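Local coordinates for protein alginate lyase, family PL7 (Zobellia galactanivorans, PDB 3ZPY) that probably cleaves the brown-algal polysaccharide alginate by beta-elimination, this chain being the PL7 catalytic domain of a longer bacterial lyase, at residues N18-I21 and S27-Y30; N49-D54 and V58-Y63; L186-G191 and D210-N215. All coordinates share one frame; numbering follows the deposited sequence.

Contact 1 (N18-I21 and S27-Y30); sequences NSFI and SATY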
loop_
_atom_site.group_PDB
_atom_site.type_symbol
_atom_site.label_atom_id
_atom_site.label_comp_id
_atom_site.label_asym_id
_atom_site.label_seq_id
_atom_site.Cartn_x
_atom_site.Cartn_y
_atom_site.Cartn_z
ATOM N N ASN A 18 8.862 -4.953 -1.324
ATOM C CA ASN A 18 9.459 -4.153 -0.217
ATOM C C ASN A 18 9.208 -4.889 1.118
ATOM O O ASN A 18 8.072 -5.190 1.438
ATOM C CB ASN A 18 8.827 -2.754 -0.075
ATOM C CG ASN A 18 8.731 -1.935 -1.344
ATOM O OD1 ASN A 18 9.594 -1.947 -2.235
ATOM N ND2 ASN A 18 7.713 -1.159 -1.386
ATOM N N SER A 19 10.258 -5.325 1.844
ATOM C CA SER A 19 10.070 -6.045 3.079
ATOM C C SER A 19 11.216 -5.843 3.987
ATOM O O SER A 19 12.130 -4.980 3.729
ATOM C CB SER A 19 9.765 -7.533 2.789
ATOM O OG SER A 19 9.249 -8.178 3.923
ATOM N N PHE A 20 11.194 -6.552 5.112
ATOM C CA PHE A 20 12.226 -6.417 6.130
ATOM C C PHE A 20 12.887 -7.773 6.370
ATOM O O PHE A 20 12.261 -8.816 6.086
ATOM C CB PHE A 20 11.595 -5.993 7.490
ATOM C CG PHE A 20 11.307 -4.522 7.581
ATOM C CD1 PHE A 20 10.149 -3.997 7.018
ATOM C CD2 PHE A 20 12.225 -3.647 8.247
ATOM C CE1 PHE A 20 9.924 -2.622 7.012
ATOM C CE2 PHE A 20 11.963 -2.276 8.235
ATOM C CZ PHE A 20 10.795 -1.776 7.682
ATOM N N ILE A 21 14.095 -7.741 6.911
ATOM C CA ILE A 21 14.677 -8.927 7.475
ATOM C C ILE A 21 14.896 -8.741 8.970
ATOM O O ILE A 21 14.967 -7.599 9.447
ATOM C CB ILE A 21 15.969 -9.361 6.742
ATOM C CG1 ILE A 21 17.148 -8.428 7.011
ATOM C CG2 ILE A 21 15.716 -9.642 5.265
ATOM C CD1 ILE A 21 18.478 -9.052 6.581
ATOM N N SER A 27 15.306 -2.592 15.253
ATOM C CA SER A 27 16.568 -2.893 14.549
ATOM C C SER A 27 16.396 -3.761 13.275
ATOM O O SER A 27 17.418 -4.044 12.596
ATOM C CB SER A 27 17.544 -3.604 15.479
ATOM O OG SER A 27 17.241 -4.999 15.595
ATOM N N ALA A 28 15.172 -4.205 12.944
ATOM C CA ALA A 28 14.939 -4.894 11.664
ATOM C C ALA A 28 15.392 -4.020 10.490
ATOM O O ALA A 28 15.423 -2.779 10.556
ATOM C CB ALA A 28 13.462 -5.291 11.540
ATOM N N THR A 29 15.771 -4.667 9.407
ATOM C CA THR A 29 16.449 -3.990 8.300
ATOM C C THR A 29 15.500 -3.980 7.106
ATOM O O THR A 29 15.048 -5.022 6.629
ATOM C CB THR A 29 17.757 -4.714 7.938
ATOM O OG1 THR A 29 18.615 -4.775 9.090
ATOM C CG2 THR A 29 18.535 -3.922 6.855
ATOM N N TYR A 30 15.194 -2.786 6.602
ATOM C CA TYR A 30 14.365 -2.635 5.424
ATOM C C TYR A 30 15.148 -2.897 4.128
ATOM O O TYR A 30 16.306 -2.449 3.967
ATOM C CB TYR A 30 13.823 -1.196 5.415
ATOM C CG TYR A 30 12.876 -0.910 4.264
ATOM C CD1 TYR A 30 11.709 -1.648 4.096
ATOM C CD2 TYR A 30 13.162 0.056 3.351
ATOM C CE1 TYR A 30 10.857 -1.430 3.042
ATOM C CE2 TYR A 30 12.321 0.315 2.311
ATOM C CZ TYR A 30 11.159 -0.434 2.169
ATOM O OH TYR A 30 10.345 -0.172 1.100
HETATM O O HOH W 1 17.946 -6.956 10.641
#

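Contact 2 (N49-D54 and V58-Y63); sequences NYFYTD and VYFKCY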
loop_
_atom_site.group_PDB
_atom_site.type_symbol
_atom_site.label_atom_id
_atom_site.label_comp_id
_atom_site.label_asym_id
_atom_site.label_seq_id
_atom_site.Cartn_x
_atom_site.Cartn_y
_atom_site.Cartn_z
ATOM N N ASN A 49 6.707 -13.343 9.808
ATOM C CA ASN A 49 6.591 -12.106 10.549
ATOM C C ASN A 49 6.043 -10.961 9.640
ATOM O O ASN A 49 5.562 -9.950 10.135
ATOM C CB ASN A 49 7.929 -11.646 11.069
ATOM C CG ASN A 49 8.406 -12.441 12.300
ATOM O OD1 ASN A 49 9.565 -12.854 12.351
ATOM N ND2 ASN A 49 7.484 -12.802 13.154
ATOM N N TYR A 50 6.227 -11.102 8.307
ATOM C CA TYR A 50 6.032 -9.972 7.353
ATOM C C TYR A 50 5.184 -10.243 6.121
ATOM O O TYR A 50 4.419 -9.384 5.684
ATOM C CB TYR A 50 7.392 -9.464 6.823
ATOM C CG TYR A 50 8.325 -8.988 7.921
ATOM C CD1 TYR A 50 7.915 -8.012 8.878
ATOM C CD2 TYR A 50 9.583 -9.572 8.072
ATOM C CE1 TYR A 50 8.793 -7.655 9.874
ATOM C CE2 TYR A 50 10.472 -9.207 9.070
ATOM C CZ TYR A 50 10.072 -8.256 9.991
ATOM O OH TYR A 50 10.947 -7.851 10.975
ATOM N N PHE A 51 5.426 -11.385 5.494
ATOM C CA PHE A 51 4.995 -11.607 4.119
ATOM C C PHE A 51 4.840 -13.096 3.953
ATOM O O PHE A 51 5.857 -13.823 3.854
ATOM C CB PHE A 51 6.070 -11.035 3.126
ATOM C CG PHE A 51 5.666 -11.195 1.659
ATOM C CD1 PHE A 51 4.760 -10.309 1.059
ATOM C CD2 PHE A 51 6.222 -12.205 0.896
ATOM C CE1 PHE A 51 4.429 -10.445 -0.279
ATOM C CE2 PHE A 51 5.909 -12.315 -0.432
ATOM C CZ PHE A 51 5.032 -11.456 -1.023
ATOM N N TYR A 52 3.560 -13.561 3.880
ATOM C CA TYR A 52 3.315 -14.987 3.946
ATOM C C TYR A 52 1.996 -15.294 3.314
ATOM O O TYR A 52 1.220 -14.419 3.000
ATOM C CB TYR A 52 3.456 -15.527 5.398
ATOM C CG TYR A 52 2.477 -14.946 6.390
ATOM C CD1 TYR A 52 1.235 -15.562 6.543
ATOM C CD2 TYR A 52 2.755 -13.777 7.104
ATOM C CE1 TYR A 52 0.294 -15.058 7.446
ATOM C CE2 TYR A 52 1.799 -13.201 7.984
ATOM C CZ TYR A 52 0.588 -13.908 8.134
ATOM O OH TYR A 52 -0.355 -13.407 8.968
ATOM N N THR A 53 1.724 -16.588 3.208
ATOM C CA THR A 53 0.427 -17.004 2.587
ATOM C C THR A 53 -0.226 -18.159 3.330
ATOM O O THR A 53 0.502 -18.974 3.955
ATOM C CB THR A 53 0.586 -17.337 1.066
ATOM O OG1 THR A 53 -0.697 -17.569 0.505
ATOM C CG2 THR A 53 1.507 -18.528 0.849
ATOM N N ASP A 54 -1.565 -18.283 3.187
ATOM C CA ASP A 54 -2.275 -19.508 3.595
ATOM C C ASP A 54 -2.836 -20.231 2.434
ATOM O O ASP A 54 -3.635 -21.142 2.637
ATOM C CB ASP A 54 -3.398 -19.140 4.616
ATOM C CG ASP A 54 -4.464 -18.199 3.988
ATOM O OD1 ASP A 54 -4.330 -17.901 2.760
ATOM O OD2 ASP A 54 -5.369 -17.768 4.726
ATOM N N VAL A 58 -2.352 -13.522 0.459
ATOM C CA VAL A 58 -0.978 -13.118 0.838
ATOM C C VAL A 58 -1.106 -11.988 1.860
ATOM O O VAL A 58 -1.850 -11.028 1.644
ATOM C CB VAL A 58 -0.106 -12.735 -0.383
ATOM C CG1 VAL A 58 1.232 -12.135 0.074
ATOM C CG2 VAL A 58 0.098 -13.970 -1.278
ATOM N N TYR A 59 -0.479 -12.238 2.982
ATOM C CA TYR A 59 -0.551 -11.330 4.176
ATOM C C TYR A 59 0.657 -10.453 4.229
ATOM O O TYR A 59 1.797 -10.931 3.945
ATOM C CB TYR A 59 -0.515 -12.204 5.416
ATOM C CG TYR A 59 -1.766 -13.064 5.607
ATOM C CD1 TYR A 59 -1.925 -14.253 4.893
ATOM C CD2 TYR A 59 -2.786 -12.707 6.545
ATOM C CE1 TYR A 59 -3.073 -15.074 5.051
ATOM C CE2 TYR A 59 -3.928 -13.518 6.662
ATOM C CZ TYR A 59 -4.068 -14.665 5.943
ATOM O OH TYR A 59 -5.211 -15.466 6.140
ATOM N N PHE A 60 0.422 -9.151 4.462
ATOM C CA PHE A 60 1.457 -8.111 4.623
ATOM C C PHE A 60 1.294 -7.627 5.986
ATOM O O PHE A 60 0.294 -6.949 6.320
ATOM C CB PHE A 60 1.167 -6.991 3.628
ATOM C CG PHE A 60 1.230 -7.436 2.169
ATOM C CD1 PHE A 60 0.141 -8.152 1.594
ATOM C CD2 PHE A 60 2.346 -7.120 1.366
ATOM C CE1 PHE A 60 0.212 -8.555 0.237
ATOM C CE2 PHE A 60 2.411 -7.550 0.070
ATOM C CZ PHE A 60 1.326 -8.207 -0.519
ATOM N N LYS A 61 2.314 -7.963 6.826
ATOM C CA LYS A 61 2.253 -7.643 8.262
ATOM C C LYS A 61 3.429 -6.646 8.574
ATOM O O LYS A 61 4.621 -6.984 8.304
ATOM C CB LYS A 61 2.454 -9.009 9.072
ATOM C CG LYS A 61 2.167 -8.831 10.535
ATOM C CD LYS A 61 2.165 -10.142 11.288
ATOM C CE LYS A 61 1.800 -9.980 12.727
ATOM N NZ LYS A 61 1.602 -11.305 13.356
ATOM N N CYS A 62 3.045 -5.484 9.081
ATOM C CA CYS A 62 4.045 -4.427 9.352
ATOM C C CYS A 62 3.805 -3.873 10.738
ATOM O O CYS A 62 2.665 -3.849 11.219
ATOM C CB CYS A 62 3.966 -3.355 8.196
ATOM S SG CYS A 62 5.310 -2.174 8.245
ATOM N N TYR A 63 4.865 -3.406 11.378
ATOM C CA TYR A 63 4.793 -3.124 12.800
ATOM C C TYR A 63 5.124 -1.672 13.054
ATOM O O TYR A 63 6.010 -1.116 12.392
ATOM C CB TYR A 63 5.805 -3.993 13.631
ATOM C CG TYR A 63 5.590 -5.462 13.417
ATOM C CD1 TYR A 63 6.025 -6.079 12.220
ATOM C CD2 TYR A 63 5.024 -6.256 14.447
ATOM C CE1 TYR A 63 5.808 -7.406 11.956
ATOM C CE2 TYR A 63 4.812 -7.641 14.191
ATOM C CZ TYR A 63 5.306 -8.191 12.991
ATOM O OH TYR A 63 5.027 -9.522 12.725
#

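Contact 3 (L186-G191 and D210-N215); sequences LVYSGG and DDLSEN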
loop_
_atom_site.group_PDB
_atom_site.type_symbol
_atom_site.label_atom_id
_atom_site.label_comp_id
_atom_site.label_asym_id
_atom_site.label_seq_id
_atom_site.Cartn_x
_atom_site.Cartn_y
_atom_site.Cartn_z
ATOM N N LEU A 186 -8.855 0.608 -8.542
ATOM C CA LEU A 186 -8.249 1.973 -8.480
ATOM C C LEU A 186 -7.853 2.325 -9.900
ATOM O O LEU A 186 -7.093 1.590 -10.558
ATOM C CB LEU A 186 -7.071 1.880 -7.547
ATOM C CG LEU A 186 -6.386 3.213 -7.257
ATOM C CD1 LEU A 186 -7.355 4.184 -6.605
ATOM C CD2 LEU A 186 -5.149 2.958 -6.382
ATOM N N VAL A 187 -8.430 3.407 -10.410
ATOM C CA VAL A 187 -8.289 3.784 -11.832
ATOM C C VAL A 187 -7.680 5.178 -11.846
ATOM O O VAL A 187 -8.137 6.060 -11.145
ATOM C CB VAL A 187 -9.607 3.754 -12.564
ATOM C CG1 VAL A 187 -9.365 4.061 -14.048
ATOM C CG2 VAL A 187 -10.280 2.323 -12.486
ATOM N N TYR A 188 -6.751 5.381 -12.768
ATOM C CA TYR A 188 -6.225 6.712 -13.096
ATOM C C TYR A 188 -6.386 6.817 -14.606
ATOM O O TYR A 188 -5.749 6.068 -15.345
ATOM C CB TYR A 188 -4.708 6.789 -12.699
ATOM C CG TYR A 188 -4.142 8.192 -12.518
ATOM C CD1 TYR A 188 -4.877 9.382 -12.774
ATOM C CD2 TYR A 188 -2.868 8.326 -11.986
ATOM C CE1 TYR A 188 -4.280 10.678 -12.599
ATOM C CE2 TYR A 188 -2.257 9.609 -11.773
ATOM C CZ TYR A 188 -2.995 10.760 -12.045
ATOM O OH TYR A 188 -2.343 12.014 -11.831
ATOM N N SER A 189 -7.284 7.734 -15.026
ATOM C CA SER A 189 -7.663 7.837 -16.448
ATOM C C SER A 189 -8.227 9.182 -16.674
ATOM O O SER A 189 -9.007 9.695 -15.850
ATOM C CB SER A 189 -8.714 6.742 -16.809
ATOM O OG SER A 189 -9.018 6.828 -18.209
ATOM N N GLY A 190 -7.817 9.810 -17.760
ATOM C CA GLY A 190 -8.354 11.145 -18.059
ATOM C C GLY A 190 -7.991 12.252 -17.062
ATOM O O GLY A 190 -8.631 13.263 -17.018
ATOM N N GLY A 191 -6.941 11.988 -16.279
ATOM C CA GLY A 191 -6.468 12.767 -15.228
ATOM C C GLY A 191 -7.309 12.665 -13.952
ATOM O O GLY A 191 -7.052 13.339 -13.007
ATOM N N ASP A 210 -0.671 19.724 -14.455
ATOM C CA ASP A 210 -0.465 19.546 -15.918
ATOM C C ASP A 210 0.235 18.257 -16.292
ATOM O O ASP A 210 -0.230 17.547 -17.124
ATOM C CB ASP A 210 0.246 20.759 -16.550
ATOM C CG ASP A 210 -0.404 22.056 -16.184
ATOM O OD1 ASP A 210 -1.659 22.138 -16.156
ATOM O OD2 ASP A 210 0.359 23.005 -15.915
ATOM N N ASP A 211 1.351 17.973 -15.640
ATOM C CA ASP A 211 2.169 16.839 -16.006
ATOM C C ASP A 211 1.803 15.682 -15.066
ATOM O O ASP A 211 2.268 15.576 -13.930
ATOM C CB ASP A 211 3.667 17.216 -15.906
ATOM C CG ASP A 211 4.565 16.019 -16.093
ATOM O OD1 ASP A 211 4.046 15.001 -16.637
ATOM O OD2 ASP A 211 5.756 16.077 -15.694
ATOM N N LEU A 212 0.965 14.781 -15.589
ATOM C CA LEU A 212 0.595 13.599 -14.821
ATOM C C LEU A 212 1.443 12.352 -15.169
ATOM O O LEU A 212 0.925 11.218 -15.090
ATOM C CB LEU A 212 -0.907 13.307 -15.027
ATOM C CG LEU A 212 -1.768 14.502 -14.641
ATOM C CD1 LEU A 212 -3.255 14.129 -14.801
ATOM C CD2 LEU A 212 -1.490 14.988 -13.209
ATOM N N SER A 213 2.684 12.518 -15.633
ATOM C CA SER A 213 3.558 11.382 -15.888
ATOM C C SER A 213 4.205 10.817 -14.635
ATOM O O SER A 213 4.058 11.346 -13.511
ATOM C CB SER A 213 4.624 11.810 -16.899
ATOM O OG SER A 213 5.501 12.788 -16.341
ATOM N N GLU A 214 4.776 9.634 -14.833
ATOM C CA GLU A 214 5.696 9.012 -13.853
ATOM C C GLU A 214 4.988 8.436 -12.605
ATOM O O GLU A 214 5.495 8.497 -11.489
ATOM C CB GLU A 214 6.873 9.918 -13.457
ATOM C CG GLU A 214 7.695 10.408 -14.650
ATOM C CD GLU A 214 8.974 10.976 -14.127
ATOM O OE1 GLU A 214 9.934 10.175 -13.907
ATOM O OE2 GLU A 214 8.999 12.177 -13.842
ATOM N N ASN A 215 3.831 7.794 -12.840
ATOM C CA ASN A 215 3.051 7.094 -11.818
ATOM C C ASN A 215 3.338 5.611 -11.827
ATOM O O ASN A 215 3.687 5.003 -12.841
ATOM C CB ASN A 215 1.554 7.308 -12.021
ATOM C CG ASN A 215 1.176 8.764 -12.018
ATOM O OD1 ASN A 215 1.208 9.460 -10.954
ATOM N ND2 ASN A 215 0.941 9.288 -13.236
HETATM O O HOH W 2 0.308 11.943 -11.451
#

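Contact 1 (N18-I21 and S27-Y30)
Phe20 and Tyr30 meet as a non-hydrogen-bonded pair of an antiparallel hairpin, the two residues with the largest buried areas here. The rim of Tyr30 reaches over one face of Phe20, with Tyr30 CD1 3.6 Å from Phe20 CE1. Because the planes stand 49° apart, the pair is neither a parallel stack nor a true edge-to-face arrangement. Further back, Tyr30 CB rests against Phe20 CE2 at 3.5 Å. The first torsion of Tyr30 sets its CG anti to the backbone N (chi1 -177°); the ring therefore runs back along the partner strand, past Ser19 O, until Tyr30 OH comes 3.2 Å from Asn18 CB. Beside CD2 of the Phe20 ring, Ala28 CB packs at 3.9 Å.

The next pair in the ladder fixes the register that places the two residues opposite each other. Ile21 N donates to Thr29 O over 2.9 Å, and Thr29 N returns a bond to Ile21 O over 3.0 Å, the two-bond signature of a hydrogen-bonded pair. The Ile21 and Thr29 side chains leave on the face away from Phe20 and Tyr30, lying alongside each other and pointing the same way. A water extends the polar link: it lies 2.8 Å from Thr29 OG1 and donates to Ile21 O over a longer 3.3 Å, giving that carbonyl a second donor besides Thr29 N.

Behind this shell, Ser19 OG is hydrogen-bonded to Tyr45 OH, while Leu66 packs on Phe20. Strand 15-21 pairs along its other edge with strand 76-83, whose Arg76 also touches Tyr30; strand 29-31 is thereby added to the larger antiparallel sheet of the jelly-roll domain, with the loop residue Tyr50 packed against Ser19 and Ala28.

Contact 2 (N49-D54 and V58-Y63)
Tyr59 and Tyr52 bury more surface here than any other residues of the two segments. Their ring planes are within 5° of parallel, yet the rings are slid so far that they barely overlap. Instead, Tyr59 CB sits over the face of Tyr52, 3.5 Å from the ring centroid, a CH-pi contact. Tyr52 gets there by placing CG between its backbone N and carbonyl carbon (chi1 62°), which folds the ring over the neighbouring strand. In the backbone, Tyr59 N donates to Tyr52 O at 2.8 Å, and the return bond from Tyr52 N to Tyr59 O is longer, 3.2 Å.

Tyr50, third in buried area, belongs with Phe51 to a classic beta bulge facing Asp47. Its CE1 lies 3.6 Å from Tyr63 CE1, rim to rim with perpendicular planes. Tyr50 O accepts from Lys61 N, while Tyr63 OH donates to a lone pair of Asn49 O, in the carbonyl plane, at 2.7 Å. On the face opposite Tyr52 and Tyr59, Phe51 turns its edge toward the face of Phe60 in an offset edge-to-face arrangement, with Phe51 CE1 3.5 Å from Phe60 CE2.

At the turn, Tyr59 OH donates to Asp54 OD2 over 2.7 Å, approaching from 56° out of the carboxylate plane. Arg239 NH1 is also bonded to this hydroxyl, and Asp54 OD1 accepts from Glu56 N and Trp57 N. Both faces of the hairpin are thus aromatic, but that of Tyr59 adds a polar link in which a phenol ties a carboxylate to an arginine, an arrangement that would probably favour a charged Asp54.

Contact 3 (L186-G191 and D210-N215)
Tyr188 carries its CG nearly anti to the backbone N (chi1 -160°), which sends the ring toward the loop, with Leu212 past its OH end; a second torsion of -4° sets only the ring's rotation and brings CE2 beside the Asn215 amide. In both Leu212 and Asn215, CG is anti to the carbonyl carbon. Each side chain crosses the tyrosine at about a right angle. The setting is the end of a beta sandwich of the jelly-roll type: strand 182-189 belongs to one sheet, and the loop 210-215 leads into strand 216-219 of the other.

The aliphatic partner is Leu212. One methyl, Leu212 CD2, lies 3.4 Å from Tyr188 OH; the other, Leu212 CD1, packs on the backbone of the turn, 3.5 Å from Gly191 CA. Asn215 comes obliquely alongside CE2, its amide plane tilted 62° against the ring, with ND2 3.5 Å from Tyr188 CE2. That amide nitrogen donates to Trp90 O and forms a weak bond to Leu212 O, two attachments consistent with a fixed amide orientation.

Side chains of the loop also bond to its own backbone. Asp211 OD1 accepts from Ser213 N at 3.0 Å, an Asx turn, and also takes the Ser213 hydroxyl on its syn lone pair at 2.7 Å. Asp211 OD2 accepts from Ser131 N, anchoring the turn to a neighbouring loop. Glu214 and Asn215 then face Trp90 together as a G1 beta bulge. Ile124 and Val139, on two strands of the second sheet, pack against both Tyr188 and Asn215, and the ring lies in the interior. No direct hydrogen bond joins the two segments; a water does, lying 2.7 Å from Tyr188 OH and donating to Asn215 OD1 at 2.7 Å.

Along the chain the three contacts come in series, each closing before the next opens. Contacts 1 and 2 are successive hairpins with centres 13 Å apart, and they touch where Tyr50 meets Ser19, Phe20 and Ala28. They nevertheless belong to different sheets: contact 1 to the larger one, contact 2 to the edge of the seven-strand one. Contact 3 lies across the centre of the chain, its centre about 31 Å from contact 1 and 30 Å from contact 2. Its strand 182-189 shares the seven-strand sheet with contact 2, separated from strand 58-63 by strands 235-247 and 96-107. Elements of the two sheets thus meet on opposite sides of the centre of the jelly-roll domain.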